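Local coordinates for DUF3501 family protein (Burkholderia pseudomallei K96243, PDB 3FJV) that is of unknown function, a two-subunit assembly in the crystal whose chain joins packed helices to an antiparallel sheet and belongs to the DUF3501 family, at residues A16-R19 with R20-H23; I27-K30 with K31-V35; L44-E48 with T49-Y53; H56-L59 with H60-I64. One frame throughout, in Å; residues are numbered along the deposited sequence.

Contact 1 of 4, residues A16-R19 with R20-H23; sequences AKVR and RQEH
Arg19 and His23, one turn apart on helix 12-30, form the close-packed side of this contact. The arginine chain runs extended from CG to NE, its CG anti to the backbone N (chi1 178°), and this carries the aliphatic part past the imidazole. His23 NE2 lies over one face of the guanidinium, 3.6 Å from Arg19 NE, offset toward the rim, with the two planes 62° apart. Arg19 O lies against one face of the ring, toward its rim, and accepts from His23 N at 2.9 Å. On the looser side, Val18 CG2 approaches Glu22 CG at 3.8 Å, the two side chains running side by side.

The backbone opens on the outer side of the helix, where the N atoms of Arg20 and Gln21 lack a bond to the preceding turn. Water steps in: one molecule donates to Ala16 O and accepts from Arg20 N at 3.1 Å, and a second accepts from Gln21 N at 3.0 Å while giving a weak bond to Lys17 O. The inner polar ends look to helix 48-62, Arg19 in a salt bridge to Glu57 and His23 ND1 bonded to Tyr53 OH, so the kinked helix is hydrated outside and tied by charge and hydrogen bonds inside.

Contact 2 of 4, residues I27-K30 with K31-V35; sequences IAHK and KRRAV
His29 and Arg33 lie side by side and point the same way where helix 12-30 runs out. Ring atom CG of His29 stands anti to the backbone N (chi1 -177°), which places the imidazole alongside Arg33, NE2 3.8 Å from Arg33 CG. The approach is oblique to the ring. Arg33 is folded rather than extended: it bends at chi2 and again at chi3 (-59° and -62°), so its methylenes pass the histidine while the guanidinium ends up only 15° from the plane of the imidazole. Those polar ends have partners beyond the turn: His29 NE2 bonds Asp47, and the buried Arg33 group forms a salt bridge with Asp192 and a hydrogen bond to Phe45 O.

The backbone here makes the passage from helix 12-30 into strand 34-37, outermost of the antiparallel sheet within this chain. Bonds spanning three residues take over from the helical pattern, Arg32 N to His29 O at 2.9 Å and Arg33 N to Lys30 O at 3.0 Å. Lys30 O also receives a weak bond from Ala34 N. Lys31 stretches back along the preceding turn, its CB 3.4 Å from Ala28 O and the chain straight beyond CG. Arg32, bent at chi3, keeps only CB and CG near His29 O, and its NE makes a salt bridge with Asp184.

Contact 3 of 4, residues L44-E48 with T49-Y53; sequences LFEDE and TTIRY
Asp47 and Thr50 meet where the backbone turns out of strand 41-45 into helix 48-62, and the first helical bonds follow at once, Ile51 N to Asp47 O and Arg52 N to Glu48 O, both 2.9 Å. Two reciprocal bonds join the pair. Asp47 OD1 takes Thr50 N at 3.0 Å, almost straight at 169° and met nearly along the C-O axis of the carboxylate; in return Asp47 N gives its hydrogen to Thr50 OG1 at 2.9 Å. Both side chains hold their first branch between the backbone N and the carbonyl carbon (chi1 64° for Asp47, 65° for Thr50), the setting that lets each reach the other's backbone nitrogen.

Thr50 OG1 works twice, for it also donates to Glu46 OE1 at 2.6 Å. That carboxylate is approached on its anti side, somewhat out of plane, and the bend of Glu46 at chi2 swings the group across to the threonine. With one bond accepted and one given, the rotation of the hydroxyl is fixed. Glu46 OE2 bonds Thr90, and with His29 as the partner of Asp47 OD2 both acids also tie this turn to neighbouring parts of the fold.

Apolar contacts fill in around the polar knot. Ile51 CG1 lies 4.0 Å from Glu46 CB, and Leu44 CD2 reaches Thr50 CG2 tip to tip at 4.2 Å. With Asp47 as N-cap and both exchanges made, the arrangement is a classic capping box, here at the start of a helix that begins a short turn after a sheet strand.

Contact 4 of 4, residues H56-L59 with H60-I64; sequences HEML and HIEKI
Leu59 and Ile64 are brought together by a change of backbone torsion at Lys63, whose phi and psi of 48° and 58° turn the chain out of helix 48-62. This is a Schellman motif with Lys63 as its C-prime residue. Ile64 N returns to Leu59 O at 3.0 Å, in the carbonyl plane and on a lone pair, while Lys63 N makes a weak bond of 3.3 Å to His60 O. The turn sets the two aliphatic side chains at about a right angle, and Leu59 CD2 rests against Ile64 CB at 3.7 Å. Helix 67-77 flanks both, with Glu73 touching each of them.

Upstream, the helix keeps its regular bonds, with His60 N held by His56 O at 2.8 Å and Ile61 N by Glu57 O at 3.0 Å. Glu57, bent at chi2, brings OE1 across the end of Ile61, 4.0 Å from Ile61 CD1; its OE2 is hydrogen-bonded to Tyr15 OH, so that with Arg19 this buried acid has two partners from helix 12-30.

The carboxylate of Glu62 reaches the second subunit: OE1 bonds His40 of that subunit, and Gln100 of the same subunit packs on Met58. The aliphatic part of Glu62 stays on its own helix, bent at chi2 and crossing the selenomethionine side chain obliquely. There the selenium atom SE of Met58 stands 3.9 Å from Glu62 CG.

How the contacts relate
Following the chain from the N terminus, contact 1 lies within helix 12-30, and contact 2 closes the turn that leads from the end of that helix into strand 34-37. The hairpin partner, strand 41-45, then runs into contact 3, the start of helix 48-62, and contact 4 ends the same helix. The four come in series; none nests in or crosses another. Lateral ties join them nonetheless: contact 1 meets contact 3 through His23 and Tyr53 and contact 4 through Arg19 and Glu57, fastening the two helices together, while His29 and Arg33 link contact 2 to contact 3 beside strands 34-37 and 41-45. Contacts 2 and 4 do not touch.

Contact 1 of 4, residues A16-R19 with R20-H23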
loop_
_atom_site.group_PDB
_atom_site.type_symbol
_atom_site.label_atom_id
_atom_site.label_comp_id
_atom_site.label_asym_id
_atom_site.label_seq_id
_atom_site.Cartn_x
_atom_site.Cartn_y
_atom_site.Cartn_z
ATOM N N ALA A 16 -25.046 -9.937 -2.368
ATOM C CA ALA A 16 -24.786 -10.289 -3.746
ATOM C C ALA A 16 -25.998 -9.986 -4.589
ATOM O O ALA A 16 -25.842 -9.565 -5.711
ATOM C CB ALA A 16 -24.352 -11.829 -3.917
ATOM N N LYS A 17 -27.193 -10.185 -4.030
ATOM C CA LYS A 17 -28.445 -9.855 -4.724
ATOM C C LYS A 17 -28.585 -8.358 -5.013
ATOM O O LYS A 17 -29.172 -7.998 -6.028
ATOM C CB LYS A 17 -29.673 -10.383 -3.960
ATOM C CG LYS A 17 -29.848 -11.910 -4.096
ATOM C CD LYS A 17 -30.911 -12.488 -3.150
ATOM C CE LYS A 17 -31.417 -13.870 -3.595
ATOM N NZ LYS A 17 -30.511 -15.025 -3.350
ATOM N N VAL A 18 -28.010 -7.479 -4.185
ATOM C CA VAL A 18 -28.149 -6.036 -4.454
ATOM C C VAL A 18 -26.832 -5.346 -4.901
ATOM O O VAL A 18 -26.773 -4.131 -5.006
ATOM C CB VAL A 18 -28.776 -5.273 -3.232
ATOM C CG1 VAL A 18 -30.241 -5.725 -2.974
ATOM C CG2 VAL A 18 -27.913 -5.373 -1.944
ATOM N N ARG A 19 -25.769 -6.112 -5.129
ATOM C CA ARG A 19 -24.433 -5.522 -5.281
ATOM C C ARG A 19 -24.321 -4.524 -6.424
ATOM O O ARG A 19 -23.803 -3.434 -6.253
ATOM C CB ARG A 19 -23.391 -6.604 -5.401
ATOM C CG ARG A 19 -21.948 -6.099 -5.612
ATOM C CD ARG A 19 -20.999 -7.282 -5.634
ATOM N NE ARG A 19 -19.638 -6.814 -5.561
ATOM C CZ ARG A 19 -18.632 -7.225 -6.304
ATOM N NH1 ARG A 19 -18.764 -8.215 -7.217
ATOM N NH2 ARG A 19 -17.451 -6.675 -6.077
ATOM N N ARG A 20 -24.829 -4.863 -7.593
ATOM C CA ARG A 20 -24.729 -3.969 -8.709
ATOM C C ARG A 20 -25.493 -2.673 -8.446
ATOM O O ARG A 20 -25.050 -1.600 -8.786
ATOM C CB ARG A 20 -25.268 -4.645 -9.996
ATOM C CG ARG A 20 -24.189 -5.135 -10.972
ATOM C CD ARG A 20 -24.787 -5.358 -12.392
ATOM N NE ARG A 20 -25.686 -4.281 -12.902
ATOM C CZ ARG A 20 -25.322 -3.088 -13.432
ATOM N NH1 ARG A 20 -24.040 -2.726 -13.527
ATOM N NH2 ARG A 20 -26.261 -2.220 -13.859
ATOM N N GLN A 21 -26.659 -2.788 -7.851
ATOM C CA GLN A 21 -27.438 -1.615 -7.472
ATOM C C GLN A 21 -26.723 -0.746 -6.429
ATOM O O GLN A 21 -26.764 0.503 -6.467
ATOM C CB GLN A 21 -28.788 -2.138 -6.971
ATOM C CG GLN A 21 -29.832 -1.118 -6.606
ATOM C CD GLN A 21 -31.165 -1.777 -6.207
ATOM O OE1 GLN A 21 -31.217 -2.614 -5.298
ATOM N NE2 GLN A 21 -32.247 -1.381 -6.879
ATOM N N GLU A 22 -26.054 -1.404 -5.492
ATOM C CA GLU A 22 -25.278 -0.713 -4.485
ATOM C C GLU A 22 -24.070 0.030 -5.062
ATOM O O GLU A 22 -23.790 1.160 -4.602
ATOM C CB GLU A 22 -24.819 -1.687 -3.399
ATOM C CG GLU A 22 -25.960 -2.224 -2.527
ATOM C CD GLU A 22 -26.614 -1.127 -1.709
ATOM O OE1 GLU A 22 -27.583 -0.507 -2.214
ATOM O OE2 GLU A 22 -26.181 -0.911 -0.566
ATOM N N HIS A 23 -23.347 -0.576 -6.012
ATOM C CA HIS A 23 -22.193 0.124 -6.645
ATOM C C HIS A 23 -22.711 1.479 -7.158
ATOM O O HIS A 23 -22.107 2.502 -6.891
ATOM C CB HIS A 23 -21.543 -0.601 -7.887
ATOM C CG HIS A 23 -20.868 -1.939 -7.630
ATOM N ND1 HIS A 23 -19.950 -2.166 -6.628
ATOM C CD2 HIS A 23 -20.903 -3.091 -8.360
ATOM C CE1 HIS A 23 -19.493 -3.409 -6.704
ATOM N NE2 HIS A 23 -20.036 -3.988 -7.767
HETATM O O HOH W 1 -26.340 -7.604 -7.914
HETATM O O HOH W 2 -28.042 -5.479 -7.929
#

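Contact 2 of 4, residues I27-K30 with K31-V35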
loop_
_atom_site.group_PDB
_atom_site.type_symbol
_atom_site.label_atom_id
_atom_site.label_comp_id
_atom_site.label_asym_id
_atom_site.label_seq_id
_atom_site.Cartn_x
_atom_site.Cartn_y
_atom_site.Cartn_z
ATOM N N ILE A 27 -21.731 5.234 -5.657
ATOM C CA ILE A 27 -21.165 6.214 -6.570
ATOM C C ILE A 27 -21.907 7.553 -6.549
ATOM O O ILE A 27 -21.287 8.602 -6.452
ATOM C CB ILE A 27 -21.115 5.652 -8.055
ATOM C CG1 ILE A 27 -19.924 4.671 -8.180
ATOM C CG2 ILE A 27 -20.978 6.820 -9.119
ATOM C CD1 ILE A 27 -19.872 3.850 -9.537
ATOM N N ALA A 28 -23.242 7.509 -6.622
ATOM C CA ALA A 28 -24.054 8.698 -6.592
ATOM C C ALA A 28 -23.848 9.426 -5.254
ATOM O O ALA A 28 -23.696 10.654 -5.227
ATOM C CB ALA A 28 -25.539 8.358 -6.787
ATOM N N HIS A 29 -23.875 8.679 -4.168
ATOM C CA HIS A 29 -23.673 9.264 -2.833
ATOM C C HIS A 29 -22.316 9.973 -2.736
ATOM O O HIS A 29 -22.203 11.059 -2.137
ATOM C CB HIS A 29 -23.813 8.221 -1.724
ATOM C CG HIS A 29 -23.694 8.788 -0.339
ATOM N ND1 HIS A 29 -24.710 9.521 0.255
ATOM C CD2 HIS A 29 -22.679 8.749 0.566
ATOM C CE1 HIS A 29 -24.318 9.911 1.461
ATOM N NE2 HIS A 29 -23.091 9.456 1.679
ATOM N N LYS A 30 -21.294 9.361 -3.305
ATOM C CA LYS A 30 -19.939 9.869 -3.137
ATOM C C LYS A 30 -19.732 11.215 -3.830
ATOM O O LYS A 30 -18.767 11.902 -3.572
ATOM C CB LYS A 30 -18.891 8.849 -3.612
ATOM C CG LYS A 30 -18.645 7.662 -2.750
ATOM C CD LYS A 30 -17.634 6.740 -3.411
ATOM C CE LYS A 30 -17.319 5.570 -2.564
ATOM N NZ LYS A 30 -16.234 4.757 -3.110
ATOM N N LYS A 31 -20.638 11.611 -4.728
ATOM C CA LYS A 31 -20.594 12.956 -5.286
ATOM C C LYS A 31 -20.736 14.019 -4.242
ATOM O O LYS A 31 -20.285 15.152 -4.452
ATOM C CB LYS A 31 -21.674 13.133 -6.419
ATOM C CG LYS A 31 -21.276 12.274 -7.603
ATOM C CD LYS A 31 -22.283 12.245 -8.741
ATOM C CE LYS A 31 -21.844 11.218 -9.791
ATOM N NZ LYS A 31 -22.895 10.886 -10.835
ATOM N N ARG A 32 -21.354 13.703 -3.094
ATOM C CA ARG A 32 -21.408 14.674 -1.995
ATOM C C ARG A 32 -20.283 14.564 -0.976
ATOM O O ARG A 32 -20.309 15.252 0.044
ATOM C CB ARG A 32 -22.732 14.474 -1.250
ATOM C CG ARG A 32 -23.923 14.603 -2.211
ATOM C CD ARG A 32 -25.210 15.008 -1.494
ATOM N NE ARG A 32 -25.088 16.315 -0.851
ATOM C CZ ARG A 32 -25.702 16.660 0.280
ATOM N NH1 ARG A 32 -26.498 15.788 0.935
ATOM N NH2 ARG A 32 -25.521 17.873 0.762
ATOM N N ARG A 33 -19.366 13.637 -1.204
ATOM C CA ARG A 33 -18.339 13.286 -0.183
ATOM C C ARG A 33 -16.901 13.424 -0.690
ATOM O O ARG A 33 -15.955 13.415 0.104
ATOM C CB ARG A 33 -18.581 11.837 0.269
ATOM C CG ARG A 33 -19.966 11.513 0.806
ATOM C CD ARG A 33 -20.350 12.337 2.002
ATOM N NE ARG A 33 -19.433 12.099 3.131
ATOM C CZ ARG A 33 -19.633 12.509 4.376
ATOM N NH1 ARG A 33 -20.644 13.313 4.678
ATOM N NH2 ARG A 33 -18.760 12.159 5.317
ATOM N N ALA A 34 -16.697 13.526 -2.006
ATOM C CA ALA A 34 -15.344 13.466 -2.544
ATOM C C ALA A 34 -14.788 14.842 -2.883
ATOM O O ALA A 34 -15.525 15.675 -3.382
ATOM C CB ALA A 34 -15.302 12.595 -3.766
ATOM N N VAL A 35 -13.502 15.062 -2.577
ATOM C CA VAL A 35 -12.764 16.278 -2.954
ATOM C C VAL A 35 -11.399 15.900 -3.568
ATOM O O VAL A 35 -10.746 14.982 -3.097
ATOM C CB VAL A 35 -12.485 17.183 -1.740
ATOM C CG1 VAL A 35 -11.988 18.540 -2.222
ATOM C CG2 VAL A 35 -13.737 17.325 -0.809
#

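Contact 3 of 4, residues L44-E48 with T49-Y53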
loop_
_atom_site.group_PDB
_atom_site.type_symbol
_atom_site.label_atom_id
_atom_site.label_comp_id
_atom_site.label_asym_id
_atom_site.label_seq_id
_atom_site.Cartn_x
_atom_site.Cartn_y
_atom_site.Cartn_z
ATOM N N LEU A 44 -11.880 11.114 0.225
ATOM C CA LEU A 44 -13.268 10.724 0.371
ATOM C C LEU A 44 -13.617 10.858 1.815
ATOM O O LEU A 44 -13.066 10.135 2.664
ATOM C CB LEU A 44 -13.542 9.308 -0.117
ATOM C CG LEU A 44 -15.042 8.889 -0.077
ATOM C CD1 LEU A 44 -15.821 9.590 -1.178
ATOM C CD2 LEU A 44 -15.107 7.353 -0.204
ATOM N N PHE A 45 -14.538 11.783 2.109
ATOM C CA PHE A 45 -15.063 11.910 3.460
ATOM C C PHE A 45 -16.029 10.772 3.737
ATOM O O PHE A 45 -16.995 10.562 2.992
ATOM C CB PHE A 45 -15.687 13.278 3.671
ATOM C CG PHE A 45 -14.674 14.340 3.774
ATOM C CD1 PHE A 45 -14.097 14.618 5.012
ATOM C CD2 PHE A 45 -14.199 14.998 2.628
ATOM C CE1 PHE A 45 -13.118 15.609 5.149
ATOM C CE2 PHE A 45 -13.221 15.977 2.716
ATOM C CZ PHE A 45 -12.634 16.278 4.002
ATOM N N GLU A 46 -15.736 10.011 4.776
ATOM C CA GLU A 46 -16.422 8.748 5.043
ATOM C C GLU A 46 -17.658 8.904 5.925
ATOM O O GLU A 46 -17.670 9.695 6.894
ATOM C CB GLU A 46 -15.456 7.719 5.632
ATOM C CG GLU A 46 -14.222 7.475 4.794
ATOM C CD GLU A 46 -14.391 6.455 3.634
ATOM O OE1 GLU A 46 -15.514 5.911 3.464
ATOM O OE2 GLU A 46 -13.360 6.133 2.971
ATOM N N ASP A 47 -18.713 8.168 5.589
ATOM C CA ASP A 47 -19.939 8.141 6.406
ATOM C C ASP A 47 -20.542 6.728 6.431
ATOM O O ASP A 47 -19.891 5.773 5.991
ATOM C CB ASP A 47 -20.945 9.229 5.912
ATOM C CG ASP A 47 -21.446 8.981 4.468
ATOM O OD1 ASP A 47 -21.321 7.815 3.979
ATOM O OD2 ASP A 47 -21.976 9.932 3.819
ATOM N N GLU A 48 -21.745 6.572 7.002
ATOM C CA GLU A 48 -22.363 5.237 7.101
ATOM C C GLU A 48 -22.447 4.539 5.717
ATOM O O GLU A 48 -22.163 3.349 5.568
ATOM C CB GLU A 48 -23.747 5.315 7.742
ATOM C CG GLU A 48 -24.347 3.914 8.003
ATOM C CD GLU A 48 -25.738 3.937 8.561
ATOM O OE1 GLU A 48 -26.483 4.894 8.312
ATOM O OE2 GLU A 48 -26.135 2.919 9.134
ATOM N N THR A 49 -22.868 5.291 4.715
ATOM C CA THR A 49 -23.029 4.745 3.379
ATOM C C THR A 49 -21.694 4.238 2.784
ATOM O O THR A 49 -21.635 3.135 2.275
ATOM C CB THR A 49 -23.680 5.767 2.479
ATOM O OG1 THR A 49 -24.996 6.097 2.979
ATOM C CG2 THR A 49 -23.794 5.240 1.062
ATOM N N THR A 50 -20.671 5.067 2.831
ATOM C CA THR A 50 -19.391 4.730 2.250
ATOM C C THR A 50 -18.726 3.588 3.010
ATOM O O THR A 50 -18.092 2.730 2.380
ATOM C CB THR A 50 -18.401 5.920 2.142
ATOM O OG1 THR A 50 -18.034 6.400 3.444
ATOM C CG2 THR A 50 -19.002 7.091 1.320
ATOM N N ILE A 51 -18.888 3.563 4.330
ATOM C CA ILE A 51 -18.215 2.555 5.174
ATOM C C ILE A 51 -18.917 1.182 5.051
ATOM O O ILE A 51 -18.267 0.179 4.808
ATOM C CB ILE A 51 -18.073 3.027 6.664
ATOM C CG1 ILE A 51 -17.214 4.306 6.733
ATOM C CG2 ILE A 51 -17.356 1.890 7.494
ATOM C CD1 ILE A 51 -17.259 5.057 8.085
ATOM N N ARG A 52 -20.243 1.158 5.182
ATOM C CA ARG A 52 -21.053 -0.056 5.018
ATOM C C ARG A 52 -20.788 -0.756 3.680
ATOM O O ARG A 52 -20.616 -1.987 3.640
ATOM C CB ARG A 52 -22.523 0.297 5.200
ATOM C CG ARG A 52 -23.494 -0.811 5.316
ATOM C CD ARG A 52 -24.765 -0.349 6.026
ATOM N NE ARG A 52 -25.744 -1.421 6.030
ATOM C CZ ARG A 52 -26.588 -1.695 5.043
ATOM N NH1 ARG A 52 -26.668 -0.904 3.975
ATOM N NH2 ARG A 52 -27.377 -2.755 5.115
ATOM N N TYR A 53 -20.696 0.024 2.622
ATOM C CA TYR A 53 -20.345 -0.473 1.306
ATOM C C TYR A 53 -18.955 -1.113 1.283
ATOM O O TYR A 53 -18.781 -2.216 0.778
ATOM C CB TYR A 53 -20.377 0.663 0.300
ATOM C CG TYR A 53 -19.914 0.298 -1.086
ATOM C CD1 TYR A 53 -20.706 -0.494 -1.902
ATOM C CD2 TYR A 53 -18.709 0.741 -1.591
ATOM C CE1 TYR A 53 -20.310 -0.865 -3.179
ATOM C CE2 TYR A 53 -18.312 0.422 -2.918
ATOM C CZ TYR A 53 -19.116 -0.382 -3.692
ATOM O OH TYR A 53 -18.785 -0.715 -4.985
#

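Contact 4 of 4, residues H56-L59 with H60-I64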
loop_
_atom_site.group_PDB
_atom_site.type_symbol
_atom_site.label_atom_id
_atom_site.label_comp_id
_atom_site.label_asym_id
_atom_site.label_seq_id
_atom_site.Cartn_x
_atom_site.Cartn_y
_atom_site.Cartn_z
ATOM N N HIS A 56 -19.204 -4.394 3.084
ATOM C CA HIS A 56 -19.901 -5.348 2.244
ATOM C C HIS A 56 -18.988 -5.880 1.106
ATOM O O HIS A 56 -18.947 -7.096 0.810
ATOM C CB HIS A 56 -21.165 -4.705 1.666
ATOM C CG HIS A 56 -22.329 -4.632 2.620
ATOM N ND1 HIS A 56 -23.296 -3.661 2.510
ATOM C CD2 HIS A 56 -22.735 -5.454 3.612
ATOM C CE1 HIS A 56 -24.254 -3.890 3.398
ATOM N NE2 HIS A 56 -23.945 -4.973 4.071
ATOM N N GLU A 57 -18.259 -4.972 0.481
ATOM C CA GLU A 57 -17.361 -5.296 -0.608
ATOM C C GLU A 57 -16.216 -6.230 -0.163
ATOM O O GLU A 57 -15.954 -7.265 -0.788
ATOM C CB GLU A 57 -16.826 -4.002 -1.256
ATOM C CG GLU A 57 -17.776 -3.339 -2.293
ATOM C CD GLU A 57 -18.055 -4.240 -3.463
ATOM O OE1 GLU A 57 -17.091 -4.588 -4.174
ATOM O OE2 GLU A 57 -19.213 -4.652 -3.647
HETATM N N MSE A 58 -15.624 -5.926 0.974
HETATM C CA MSE A 58 -14.593 -6.788 1.502
HETATM C C MSE A 58 -15.101 -8.199 1.799
HETATM O O MSE A 58 -14.483 -9.185 1.388
HETATM C CB MSE A 58 -13.990 -6.214 2.790
HETATM C CG MSE A 58 -12.803 -7.077 3.399
HETATM SE SE MSE A 58 -11.134 -6.963 2.503
HETATM C CE MSE A 58 -10.281 -5.533 3.546
ATOM N N LEU A 59 -16.206 -8.272 2.534
ATOM C CA LEU A 59 -16.835 -9.542 2.847
ATOM C C LEU A 59 -17.184 -10.327 1.583
ATOM O O LEU A 59 -16.916 -11.537 1.514
ATOM C CB LEU A 59 -18.062 -9.352 3.735
ATOM C CG LEU A 59 -17.845 -8.646 5.084
ATOM C CD1 LEU A 59 -19.180 -8.368 5.808
ATOM C CD2 LEU A 59 -16.854 -9.407 5.980
ATOM N N HIS A 60 -17.715 -9.643 0.573
ATOM C CA HIS A 60 -18.120 -10.292 -0.679
ATOM C C HIS A 60 -16.927 -10.932 -1.443
ATOM O O HIS A 60 -16.941 -12.137 -1.817
ATOM C CB HIS A 60 -18.837 -9.307 -1.592
ATOM C CG HIS A 60 -19.211 -9.894 -2.941
ATOM N ND1 HIS A 60 -20.360 -10.620 -3.139
ATOM C CD2 HIS A 60 -18.568 -9.890 -4.134
ATOM C CE1 HIS A 60 -20.414 -11.034 -4.397
ATOM N NE2 HIS A 60 -19.342 -10.597 -5.025
ATOM N N ILE A 61 -15.874 -10.135 -1.603
ATOM C CA ILE A 61 -14.719 -10.534 -2.377
ATOM C C ILE A 61 -13.936 -11.645 -1.659
ATOM O O ILE A 61 -13.488 -12.575 -2.313
ATOM C CB ILE A 61 -13.790 -9.316 -2.679
ATOM C CG1 ILE A 61 -14.468 -8.410 -3.724
ATOM C CG2 ILE A 61 -12.467 -9.799 -3.231
ATOM C CD1 ILE A 61 -13.848 -6.933 -3.850
ATOM N N GLU A 62 -13.774 -11.510 -0.343
ATOM C CA GLU A 62 -13.055 -12.456 0.498
ATOM C C GLU A 62 -13.958 -13.621 0.928
ATOM O O GLU A 62 -13.454 -14.562 1.467
ATOM C CB GLU A 62 -12.438 -11.762 1.730
ATOM C CG GLU A 62 -11.448 -10.655 1.389
ATOM C CD GLU A 62 -10.262 -11.169 0.618
ATOM O OE1 GLU A 62 -9.595 -12.088 1.125
ATOM O OE2 GLU A 62 -9.995 -10.681 -0.500
ATOM N N LYS A 63 -15.251 -13.576 0.587
ATOM C CA LYS A 63 -16.260 -14.563 1.011
ATOM C C LYS A 63 -16.212 -14.869 2.498
ATOM O O LYS A 63 -16.049 -16.036 2.893
ATOM C CB LYS A 63 -16.113 -15.870 0.222
ATOM C CG LYS A 63 -16.221 -15.711 -1.312
ATOM C CD LYS A 63 -16.071 -17.074 -1.998
ATOM C CE LYS A 63 -15.970 -17.000 -3.502
ATOM N NZ LYS A 63 -17.115 -16.281 -4.012
ATOM N N ILE A 64 -16.371 -13.832 3.306
ATOM C CA ILE A 64 -16.280 -13.917 4.766
ATOM C C ILE A 64 -17.679 -13.913 5.413
ATOM O O ILE A 64 -18.449 -12.972 5.225
ATOM C CB ILE A 64 -15.417 -12.731 5.367
ATOM C CG1 ILE A 64 -14.001 -12.790 4.802
ATOM C CG2 ILE A 64 -15.490 -12.744 6.930
ATOM C CD1 ILE A 64 -13.190 -11.505 5.115
#